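Local coordinates for protein probable sugar kinase (Clostridium perfringens, PDB 3KZH) that probably phosphorylates a sugar or related small molecule, as a member of the pfkB family of carbohydrate kinases, at residues Val247-Ser258 and Met283-Thr293; Asn162-Ala170 and Phe183-Glu192. All blocks are in the same frame, centred on the assembly; numbering follows the deposited sequence.

Contact 1: Val247-Ser258 and Met283-Thr293; sequences VDVKNVTGAGDS and MSNITISHEET
The backbone N-H of Lys250 donates to the carbonyl O of Ile288, with N to O 2.9 Å and 178° at the hydrogen. The next amide, Asn251 N, makes a weak second bond to the same Ile288 O, so two donors of the loop reach one carbonyl at the C-terminal end of helix 273-288. Farther along, the hydroxyls of Ser258 OG and Thr287 OG1 pair at 2.8 Å; either may be the donor, because each proton also has a carbonyl in reach, Met283 O for Thr287 and, more weakly, Gly254 O for Ser258. Ser284 OG, swung opposite its own backbone N (chi1 -175°), may add a weak bond to Ala255 O, though its one proton has another acceptor within reach. These contacts bracket the Gly-Ala-Gly-Asp sequence of Gly254 to Asp257, a signature of pfkB kinases that, in relatives, forms an anion hole at a helix N-terminus and supplies the catalytic aspartate. A type II turn from Val252 to Ala255 leads into that helix. Gly254 occupies its N-cap with a positive phi of 97°, a conformation that glycine adopts readily. Methyl CG2 of Thr287 rests 3.4 Å from Gly254 O. Around this frame Ile288 supplies most of the apolar contact: its CG2 branch reaches CG1 of both Val247 and Val249, whereas CD1 touches Ala255 CB at 3.9 Å. The extended Lys250 chain lies along Ser289, its CD 3.3 Å from Ser289 O. At the far end Thr253 and Thr293 stand side by side, pointing the same way, with their CG2 methyls 3.9 Å apart.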
loop_
_atom_site.group_PDB
_atom_site.type_symbol
_atom_site.label_atom_id
_atom_site.label_comp_id
_atom_site.label_asym_id
_atom_site.label_seq_id
_atom_site.Cartn_x
_atom_site.Cartn_y
_atom_site.Cartn_z
ATOM N N VAL A 247 7.762 3.487 -34.422
ATOM C CA VAL A 247 7.364 3.695 -33.023
ATOM C C VAL A 247 5.850 3.912 -32.899
ATOM O O VAL A 247 5.312 4.927 -33.360
ATOM C CB VAL A 247 8.127 4.893 -32.350
ATOM C CG1 VAL A 247 7.768 5.004 -30.872
ATOM C CG2 VAL A 247 9.623 4.717 -32.476
ATOM N N ASP A 248 5.178 2.939 -32.284
ATOM C CA ASP A 248 3.732 2.998 -32.047
ATOM C C ASP A 248 3.528 3.301 -30.565
ATOM O O ASP A 248 4.074 2.603 -29.699
ATOM C CB ASP A 248 3.043 1.668 -32.411
ATOM C CG ASP A 248 3.161 1.316 -33.895
ATOM O OD1 ASP A 248 3.150 2.237 -34.747
ATOM O OD2 ASP A 248 3.260 0.107 -34.208
ATOM N N VAL A 249 2.774 4.359 -30.276
ATOM C CA VAL A 249 2.535 4.747 -28.890
ATOM C C VAL A 249 1.204 4.259 -28.324
ATOM O O VAL A 249 0.196 4.208 -29.035
ATOM C CB VAL A 249 2.728 6.298 -28.659
ATOM C CG1 VAL A 249 3.877 6.816 -29.493
ATOM C CG2 VAL A 249 1.485 7.101 -28.941
ATOM N N LYS A 250 1.246 3.834 -27.064
ATOM C CA LYS A 250 0.067 3.372 -26.334
ATOM C C LYS A 250 -0.253 4.426 -25.276
ATOM O O LYS A 250 -1.375 4.927 -25.216
ATOM C CB LYS A 250 0.311 2.007 -25.682
ATOM C CG LYS A 250 0.317 0.841 -26.657
ATOM C CD LYS A 250 0.347 -0.496 -25.932
ATOM C CE LYS A 250 0.377 -1.665 -26.916
ATOM N NZ LYS A 250 0.460 -2.999 -26.255
ATOM N N ASN A 251 0.762 4.774 -24.482
ATOM C CA ASN A 251 0.668 5.776 -23.423
ATOM C C ASN A 251 1.972 6.571 -23.374
ATOM O O ASN A 251 3.056 5.993 -23.287
ATOM C CB ASN A 251 0.382 5.111 -22.068
ATOM C CG ASN A 251 0.342 6.108 -20.913
ATOM O OD1 ASN A 251 -0.323 7.139 -20.993
ATOM N ND2 ASN A 251 1.087 5.814 -19.846
ATOM N N VAL A 252 1.838 7.896 -23.379
ATOM C CA VAL A 252 2.968 8.833 -23.361
ATOM C C VAL A 252 3.507 9.160 -21.960
ATOM O O VAL A 252 4.689 9.470 -21.815
ATOM C CB VAL A 252 2.606 10.151 -24.121
ATOM C CG1 VAL A 252 3.850 10.991 -24.404
ATOM C CG2 VAL A 252 1.928 9.829 -25.440
ATOM N N THR A 253 2.653 9.065 -20.938
ATOM C CA THR A 253 3.021 9.353 -19.539
ATOM C C THR A 253 4.222 8.507 -19.066
ATOM O O THR A 253 4.184 7.275 -19.104
ATOM C CB THR A 253 1.800 9.147 -18.575
ATOM O OG1 THR A 253 0.650 9.831 -19.095
ATOM C CG2 THR A 253 2.096 9.693 -17.173
ATOM N N GLY A 254 5.306 9.198 -18.712
ATOM C CA GLY A 254 6.517 8.538 -18.254
ATOM C C GLY A 254 7.597 8.340 -19.306
ATOM O O GLY A 254 8.657 7.810 -18.984
ATOM N N ALA A 255 7.335 8.755 -20.549
ATOM C CA ALA A 255 8.295 8.612 -21.651
ATOM C C ALA A 255 9.478 9.571 -21.545
ATOM O O ALA A 255 10.625 9.171 -21.756
ATOM C CB ALA A 255 7.599 8.780 -22.992
ATOM N N GLY A 256 9.183 10.828 -21.210
ATOM C CA GLY A 256 10.204 11.847 -21.038
ATOM C C GLY A 256 11.039 11.608 -19.790
ATOM O O GLY A 256 12.185 12.065 -19.712
ATOM N N ASP A 257 10.464 10.876 -18.832
ATOM C CA ASP A 257 11.130 10.510 -17.578
ATOM C C ASP A 257 12.268 9.536 -17.897
ATOM O O ASP A 257 13.376 9.659 -17.377
ATOM C CB ASP A 257 10.162 9.801 -16.609
ATOM C CG ASP A 257 8.961 10.651 -16.204
ATOM O OD1 ASP A 257 8.946 11.884 -16.411
ATOM O OD2 ASP A 257 8.011 10.050 -15.655
ATOM N N SER A 258 11.949 8.563 -18.747
ATOM C CA SER A 258 12.873 7.547 -19.218
ATOM C C SER A 258 13.962 8.151 -20.082
ATOM O O SER A 258 15.084 7.631 -20.092
ATOM C CB SER A 258 12.132 6.500 -20.028
ATOM O OG SER A 258 11.270 5.769 -19.206
HETATM N N MSE A 283 14.943 4.066 -24.687
HETATM C CA MSE A 283 14.327 3.963 -23.350
HETATM C C MSE A 283 12.961 4.639 -23.353
HETATM O O MSE A 283 12.002 4.138 -22.745
HETATM C CB MSE A 283 15.204 4.627 -22.283
HETATM C CG MSE A 283 16.482 3.901 -22.003
HETATM SE SE MSE A 283 17.376 4.484 -20.379
HETATM C CE MSE A 283 15.852 4.285 -19.203
ATOM N N SER A 284 12.883 5.781 -24.040
ATOM C CA SER A 284 11.640 6.531 -24.158
ATOM C C SER A 284 10.653 5.749 -25.021
ATOM O O SER A 284 9.486 5.660 -24.667
ATOM C CB SER A 284 11.899 7.921 -24.749
ATOM O OG SER A 284 10.716 8.698 -24.767
ATOM N N ASN A 285 11.158 5.100 -26.077
ATOM C CA ASN A 285 10.349 4.291 -26.997
ATOM C C ASN A 285 9.751 3.055 -26.331
ATOM O O ASN A 285 8.625 2.688 -26.637
ATOM C CB ASN A 285 11.153 3.846 -28.235
ATOM C CG ASN A 285 11.475 4.987 -29.198
ATOM O OD1 ASN A 285 10.779 6.015 -29.260
ATOM N ND2 ASN A 285 12.532 4.791 -29.984
ATOM N N ILE A 286 10.511 2.420 -25.434
ATOM C CA ILE A 286 10.071 1.224 -24.701
ATOM C C ILE A 286 8.935 1.574 -23.739
ATOM O O ILE A 286 7.939 0.854 -23.651
ATOM C CB ILE A 286 11.247 0.565 -23.905
ATOM C CG1 ILE A 286 12.306 0.019 -24.866
ATOM C CG2 ILE A 286 10.755 -0.613 -23.083
ATOM C CD1 ILE A 286 13.586 -0.452 -24.203
ATOM N N THR A 287 9.083 2.706 -23.059
ATOM C CA THR A 287 8.093 3.190 -22.099
ATOM C C THR A 287 6.817 3.672 -22.798
ATOM O O THR A 287 5.713 3.503 -22.274
ATOM C CB THR A 287 8.706 4.304 -21.224
ATOM O OG1 THR A 287 9.891 3.804 -20.604
ATOM C CG2 THR A 287 7.775 4.730 -20.133
ATOM N N ILE A 288 6.983 4.208 -24.007
ATOM C CA ILE A 288 5.874 4.712 -24.817
ATOM C C ILE A 288 5.017 3.579 -25.418
ATOM O O ILE A 288 3.828 3.770 -25.665
ATOM C CB ILE A 288 6.410 5.726 -25.898
ATOM C CG1 ILE A 288 5.605 7.020 -25.856
ATOM C CG2 ILE A 288 6.464 5.122 -27.302
ATOM C CD1 ILE A 288 6.264 8.179 -26.591
ATOM N N SER A 289 5.627 2.403 -25.593
ATOM C CA SER A 289 4.965 1.223 -26.156
ATOM C C SER A 289 4.211 0.373 -25.131
ATOM O O SER A 289 3.646 -0.663 -25.487
ATOM C CB SER A 289 5.985 0.341 -26.883
ATOM O OG SER A 289 6.750 -0.440 -25.971
ATOM N N HIS A 290 4.259 0.781 -23.863
ATOM C CA HIS A 290 3.588 0.072 -22.772
ATOM C C HIS A 290 2.531 0.989 -22.162
ATOM O O HIS A 290 2.677 2.211 -22.193
ATOM C CB HIS A 290 4.610 -0.342 -21.699
ATOM C CG HIS A 290 4.172 -1.498 -20.852
ATOM N ND1 HIS A 290 3.365 -1.349 -19.745
ATOM C CD2 HIS A 290 4.415 -2.826 -20.964
ATOM C CE1 HIS A 290 3.128 -2.536 -19.214
ATOM N NE2 HIS A 290 3.755 -3.448 -19.933
ATOM N N GLU A 291 1.473 0.388 -21.616
ATOM C CA GLU A 291 0.375 1.125 -20.979
ATOM C C GLU A 291 0.786 1.751 -19.651
ATOM O O GLU A 291 0.258 2.794 -19.254
ATOM C CB GLU A 291 -0.841 0.215 -20.759
ATOM C CG GLU A 291 -1.708 -0.042 -21.997
ATOM C CD GLU A 291 -2.520 1.178 -22.464
ATOM O OE1 GLU A 291 -2.963 1.991 -21.617
ATOM O OE2 GLU A 291 -2.725 1.309 -23.695
ATOM N N GLU A 292 1.721 1.098 -18.965
ATOM C CA GLU A 292 2.226 1.587 -17.691
ATOM C C GLU A 292 3.342 2.612 -17.891
ATOM O O GLU A 292 3.990 2.650 -18.941
ATOM C CB GLU A 292 2.709 0.425 -16.808
ATOM C CG GLU A 292 1.623 -0.584 -16.400
ATOM C CD GLU A 292 0.487 0.024 -15.581
ATOM O OE1 GLU A 292 0.762 0.672 -14.547
ATOM O OE2 GLU A 292 -0.685 -0.154 -15.968
ATOM N N THR A 293 3.549 3.430 -16.860
ATOM C CA THR A 293 4.559 4.487 -16.836
ATOM C C THR A 293 6.003 3.987 -16.901
ATOM O O THR A 293 6.900 4.744 -17.253
ATOM C CB THR A 293 4.378 5.391 -15.595
ATOM O OG1 THR A 293 4.242 4.577 -14.421
ATOM C CG2 THR A 293 3.140 6.266 -15.744
HETATM O O HOH W 1 -2.158 -1.940 -24.521
HETATM O O HOH W 2 3.657 4.088 -20.924
#

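Contact 2: Asn162-Ala170 and Phe183-Glu192; sequences NFILDPVSA and FHTIKPNRHE. With BGC (beta-D-glucopyranose), chain C.
The CB of Leu165 sits over one face of the Phe183 ring, 3.8 Å from its centroid and 15° off the normal, a CH-pi contact. The beta carbon of Phe163 presses obliquely on the same ring, 3.4 Å from Phe183 CD1, while its own ring leads away toward Leu154 and Phe157 of helix 147-157. At the outer end the Asn162 amide and the His184 ring are inclined by 37°, with CG of the asparagine nearest CD2 of the histidine. Ile164 and Thr185 run alongside each other on the opposite face of the sheet from Leu165, where Tyr267 of helix 255-268 touches Ile164 and bonds the Thr185 hydroxyl. Parallel pairing sets this register: Phe163 O accepts from both His184 N and Thr185 N, Leu165 N gives to Thr185 O, and Lys187 N returns to Leu165 O. These are neighbouring strands of a beta-alpha-beta crossover, and their ends open into the sugar pocket. There Pro167 CB packs 3.3 Å from Glu192 OE1. Asn189 and Glu192 form a capping box, Glu192 N bonding Asn189 OD1 at 3.0 Å while Asn189 N returns a weak bond to Glu192 OE1, in the Asn-x-x-Glu arrangement that relatives use near magnesium and phosphate. The glucose lies against these residues: its single O1 proton can go to Asp166 OD1 or to Glu192 OE2, and O2 donates to Val168 O at 2.8 Å. Lys187, bent at three successive torsions beyond CG, reaches the sugar with NZ only 1.4 Å from C6. That distance is a covalent bond, so the glucose is an adduct of a modified lysine, and its pose need not be that of a substrate awaiting phosphate transfer.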
loop_
_atom_site.group_PDB
_atom_site.type_symbol
_atom_site.label_atom_id
_atom_site.label_comp_id
_atom_site.label_asym_id
_atom_site.label_seq_id
_atom_site.Cartn_x
_atom_site.Cartn_y
_atom_site.Cartn_z
ATOM N N ASN A 162 26.709 19.023 -11.623
ATOM C CA ASN A 162 26.084 19.375 -12.887
ATOM C C ASN A 162 24.577 19.087 -12.910
ATOM O O ASN A 162 24.142 17.945 -13.041
ATOM C CB ASN A 162 26.789 18.632 -14.014
ATOM C CG ASN A 162 28.191 19.145 -14.295
ATOM O OD1 ASN A 162 29.072 18.367 -14.661
ATOM N ND2 ASN A 162 28.385 20.458 -14.205
ATOM N N PHE A 163 23.787 20.148 -12.828
ATOM C CA PHE A 163 22.333 20.043 -12.798
ATOM C C PHE A 163 21.610 19.734 -14.113
ATOM O O PHE A 163 21.979 20.241 -15.169
ATOM C CB PHE A 163 21.752 21.300 -12.166
ATOM C CG PHE A 163 21.956 21.396 -10.697
ATOM C CD1 PHE A 163 21.068 20.771 -9.819
ATOM C CD2 PHE A 163 23.014 22.161 -10.172
ATOM C CE1 PHE A 163 21.217 20.903 -8.412
ATOM C CE2 PHE A 163 23.179 22.306 -8.778
ATOM C CZ PHE A 163 22.276 21.674 -7.893
ATOM N N ILE A 164 20.590 18.876 -14.028
ATOM C CA ILE A 164 19.779 18.467 -15.183
ATOM C C ILE A 164 18.295 18.817 -14.943
ATOM O O ILE A 164 17.699 18.371 -13.963
ATOM C CB ILE A 164 19.926 16.926 -15.499
ATOM C CG1 ILE A 164 21.407 16.529 -15.664
ATOM C CG2 ILE A 164 19.140 16.558 -16.770
ATOM C CD1 ILE A 164 21.671 15.049 -15.808
ATOM N N LEU A 165 17.704 19.581 -15.864
ATOM C CA LEU A 165 16.302 19.984 -15.763
ATOM C C LEU A 165 15.292 19.235 -16.639
ATOM O O LEU A 165 15.480 19.100 -17.847
ATOM C CB LEU A 165 16.148 21.498 -16.027
ATOM C CG LEU A 165 14.771 22.199 -15.980
ATOM C CD1 LEU A 165 14.124 22.094 -14.605
ATOM C CD2 LEU A 165 14.879 23.654 -16.406
ATOM N N ASP A 166 14.197 18.816 -15.998
ATOM C CA ASP A 166 13.053 18.166 -16.637
ATOM C C ASP A 166 11.940 19.188 -16.292
ATOM O O ASP A 166 11.419 19.173 -15.180
ATOM C CB ASP A 166 12.765 16.798 -15.989
ATOM C CG ASP A 166 11.680 15.993 -16.730
ATOM O OD1 ASP A 166 10.774 16.601 -17.333
ATOM O OD2 ASP A 166 11.735 14.741 -16.714
ATOM N N PRO A 167 11.569 20.088 -17.233
ATOM C CA PRO A 167 10.531 21.108 -16.994
ATOM C C PRO A 167 9.098 20.703 -16.635
ATOM O O PRO A 167 8.326 21.571 -16.235
ATOM C CB PRO A 167 10.561 21.952 -18.277
ATOM C CG PRO A 167 11.937 21.764 -18.788
ATOM C CD PRO A 167 12.152 20.288 -18.569
ATOM N N VAL A 168 8.749 19.418 -16.766
ATOM C CA VAL A 168 7.405 18.864 -16.456
ATOM C C VAL A 168 6.221 19.386 -17.321
ATOM O O VAL A 168 5.475 18.584 -17.897
ATOM C CB VAL A 168 7.088 18.904 -14.904
ATOM C CG1 VAL A 168 5.723 18.292 -14.585
ATOM C CG2 VAL A 168 8.163 18.140 -14.141
ATOM N N SER A 169 6.053 20.708 -17.390
ATOM C CA SER A 169 4.994 21.352 -18.173
ATOM C C SER A 169 5.425 22.755 -18.586
ATOM O O SER A 169 6.376 23.305 -18.028
ATOM C CB SER A 169 3.680 21.434 -17.375
ATOM O OG SER A 169 3.719 22.452 -16.384
ATOM N N ALA A 170 4.708 23.325 -19.561
ATOM C CA ALA A 170 4.959 24.684 -20.070
ATOM C C ALA A 170 4.666 25.760 -19.024
ATOM O O ALA A 170 5.362 26.779 -18.949
ATOM C CB ALA A 170 4.128 24.930 -21.293
ATOM N N PHE A 183 21.903 25.617 -15.166
ATOM C CA PHE A 183 21.826 24.201 -15.484
ATOM C C PHE A 183 22.841 23.807 -16.548
ATOM O O PHE A 183 23.162 24.594 -17.446
ATOM C CB PHE A 183 20.419 23.835 -15.969
ATOM C CG PHE A 183 19.406 23.713 -14.873
ATOM C CD1 PHE A 183 19.263 22.509 -14.168
ATOM C CD2 PHE A 183 18.577 24.789 -14.538
ATOM C CE1 PHE A 183 18.303 22.368 -13.127
ATOM C CE2 PHE A 183 17.614 24.671 -13.510
ATOM C CZ PHE A 183 17.479 23.453 -12.803
ATOM N N HIS A 184 23.372 22.597 -16.397
ATOM C CA HIS A 184 24.329 22.007 -17.331
ATOM C C HIS A 184 23.532 21.411 -18.508
ATOM O O HIS A 184 23.992 21.396 -19.644
ATOM C CB HIS A 184 25.137 20.922 -16.591
ATOM C CG HIS A 184 25.935 20.006 -17.478
ATOM N ND1 HIS A 184 25.346 19.070 -18.306
ATOM C CD2 HIS A 184 27.269 19.851 -17.625
ATOM C CE1 HIS A 184 26.286 18.382 -18.922
ATOM N NE2 HIS A 184 27.461 18.831 -18.528
ATOM N N THR A 185 22.341 20.909 -18.211
ATOM C CA THR A 185 21.495 20.301 -19.222
ATOM C C THR A 185 20.050 20.626 -18.965
ATOM O O THR A 185 19.601 20.645 -17.821
ATOM C CB THR A 185 21.668 18.736 -19.237
ATOM O OG1 THR A 185 22.992 18.407 -19.667
ATOM C CG2 THR A 185 20.660 18.035 -20.172
ATOM N N ILE A 186 19.351 20.986 -20.034
ATOM C CA ILE A 186 17.913 21.208 -19.949
ATOM C C ILE A 186 17.313 20.217 -20.958
ATOM O O ILE A 186 17.940 19.871 -21.956
ATOM C CB ILE A 186 17.470 22.697 -20.210
ATOM C CG1 ILE A 186 17.934 23.213 -21.572
ATOM C CG2 ILE A 186 17.948 23.601 -19.069
ATOM C CD1 ILE A 186 17.105 24.357 -22.078
ATOM N N LYS A 187 16.100 19.731 -20.675
ATOM C CA LYS A 187 15.444 18.771 -21.530
ATOM C C LYS A 187 13.930 19.161 -21.739
ATOM O O LYS A 187 13.009 18.527 -21.155
ATOM C CB LYS A 187 15.581 17.343 -20.986
ATOM C CG LYS A 187 15.572 16.256 -22.111
ATOM C CD LYS A 187 14.214 15.823 -22.534
ATOM C CE LYS A 187 13.368 15.285 -21.402
ATOM N NZ LYS A 187 12.030 15.766 -21.432
ATOM N N PRO A 188 13.681 20.202 -22.548
ATOM C CA PRO A 188 12.280 20.545 -22.748
ATOM C C PRO A 188 11.667 19.972 -24.017
ATOM O O PRO A 188 12.370 19.376 -24.816
ATOM C CB PRO A 188 12.336 22.078 -22.805
ATOM C CG PRO A 188 13.607 22.328 -23.510
ATOM C CD PRO A 188 14.528 21.375 -22.837
ATOM N N ASN A 189 10.342 20.061 -24.141
ATOM C CA ASN A 189 9.714 19.641 -25.383
ATOM C C ASN A 189 9.572 20.919 -26.224
ATOM O O ASN A 189 10.030 21.984 -25.791
ATOM C CB ASN A 189 8.405 18.844 -25.186
ATOM C CG ASN A 189 7.285 19.631 -24.518
ATOM O OD1 ASN A 189 7.370 20.835 -24.301
ATOM N ND2 ASN A 189 6.207 18.934 -24.213
ATOM N N ARG A 190 8.954 20.830 -27.399
ATOM C CA ARG A 190 8.791 21.999 -28.273
ATOM C C ARG A 190 8.185 23.220 -27.564
ATOM O O ARG A 190 8.854 24.252 -27.464
ATOM C CB ARG A 190 7.989 21.638 -29.526
ATOM C CG ARG A 190 7.978 22.737 -30.590
ATOM C CD ARG A 190 7.075 22.403 -31.763
ATOM N NE ARG A 190 7.585 21.281 -32.549
ATOM C CZ ARG A 190 8.218 21.392 -33.717
ATOM N NH1 ARG A 190 8.438 22.586 -34.263
ATOM N NH2 ARG A 190 8.618 20.297 -34.353
ATOM N N HIS A 191 7.010 23.039 -26.951
ATOM C CA HIS A 191 6.300 24.111 -26.246
ATOM C C HIS A 191 7.020 24.662 -25.011
ATOM O O HIS A 191 7.044 25.870 -24.813
ATOM C CB HIS A 191 4.863 23.689 -25.903
ATOM C CG HIS A 191 3.916 24.843 -25.749
ATOM N ND1 HIS A 191 3.698 25.766 -26.751
ATOM C CD2 HIS A 191 3.159 25.244 -24.702
ATOM C CE1 HIS A 191 2.851 26.687 -26.325
ATOM N NE2 HIS A 191 2.509 26.394 -25.084
ATOM N N GLU A 192 7.647 23.787 -24.224
ATOM C CA GLU A 192 8.390 24.197 -23.021
ATOM C C GLU A 192 9.637 25.001 -23.403
ATOM O O GLU A 192 10.045 25.898 -22.668
ATOM C CB GLU A 192 8.795 22.986 -22.178
ATOM C CG GLU A 192 7.654 22.219 -21.527
ATOM C CD GLU A 192 8.055 20.837 -21.003
ATOM O OE1 GLU A 192 9.258 20.496 -20.975
ATOM O OE2 GLU A 192 7.149 20.069 -20.628
HETATM C C2 BGC C . 7.254 16.666 -20.589
HETATM C C3 BGC C . 7.163 15.402 -21.498
HETATM C C4 BGC C . 8.438 15.518 -22.434
HETATM C C5 BGC C . 9.796 15.573 -21.613
HETATM C C6 BGC C . 11.022 15.707 -22.422
HETATM C C1 BGC C . 8.556 16.593 -19.794
HETATM O O1 BGC C . 8.621 17.583 -19.047
HETATM O O2 BGC C . 6.280 16.650 -19.778
HETATM O O3 BGC C . 6.083 15.586 -22.166
HETATM O O4 BGC C . 8.424 14.494 -23.261
HETATM O O5 BGC C . 9.751 16.642 -20.698
#

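Overall arrangement
From the N terminus, the chain first passes through the strands that precede 162-166, and contact 2 then closes a short excursion through helix 170-174, setting strand 185-186 beside strand 162-166 within the large central sheet. Strands 221-225, 231-234 and 239-244 extend that sheet before contact 1 closes a second excursion, joining the approach to helix 255-268 with the exit from helix 273-288. The two closures follow one another in series, neither nested nor crossed, with centres about 18 Å apart. They meet at the pocket: Gly256 O packs 3.8 Å from Lys187 CE, and Gly256 also touches the glucose, so the C-terminal ends of two inner strands and the start of helix 255-268 border one site.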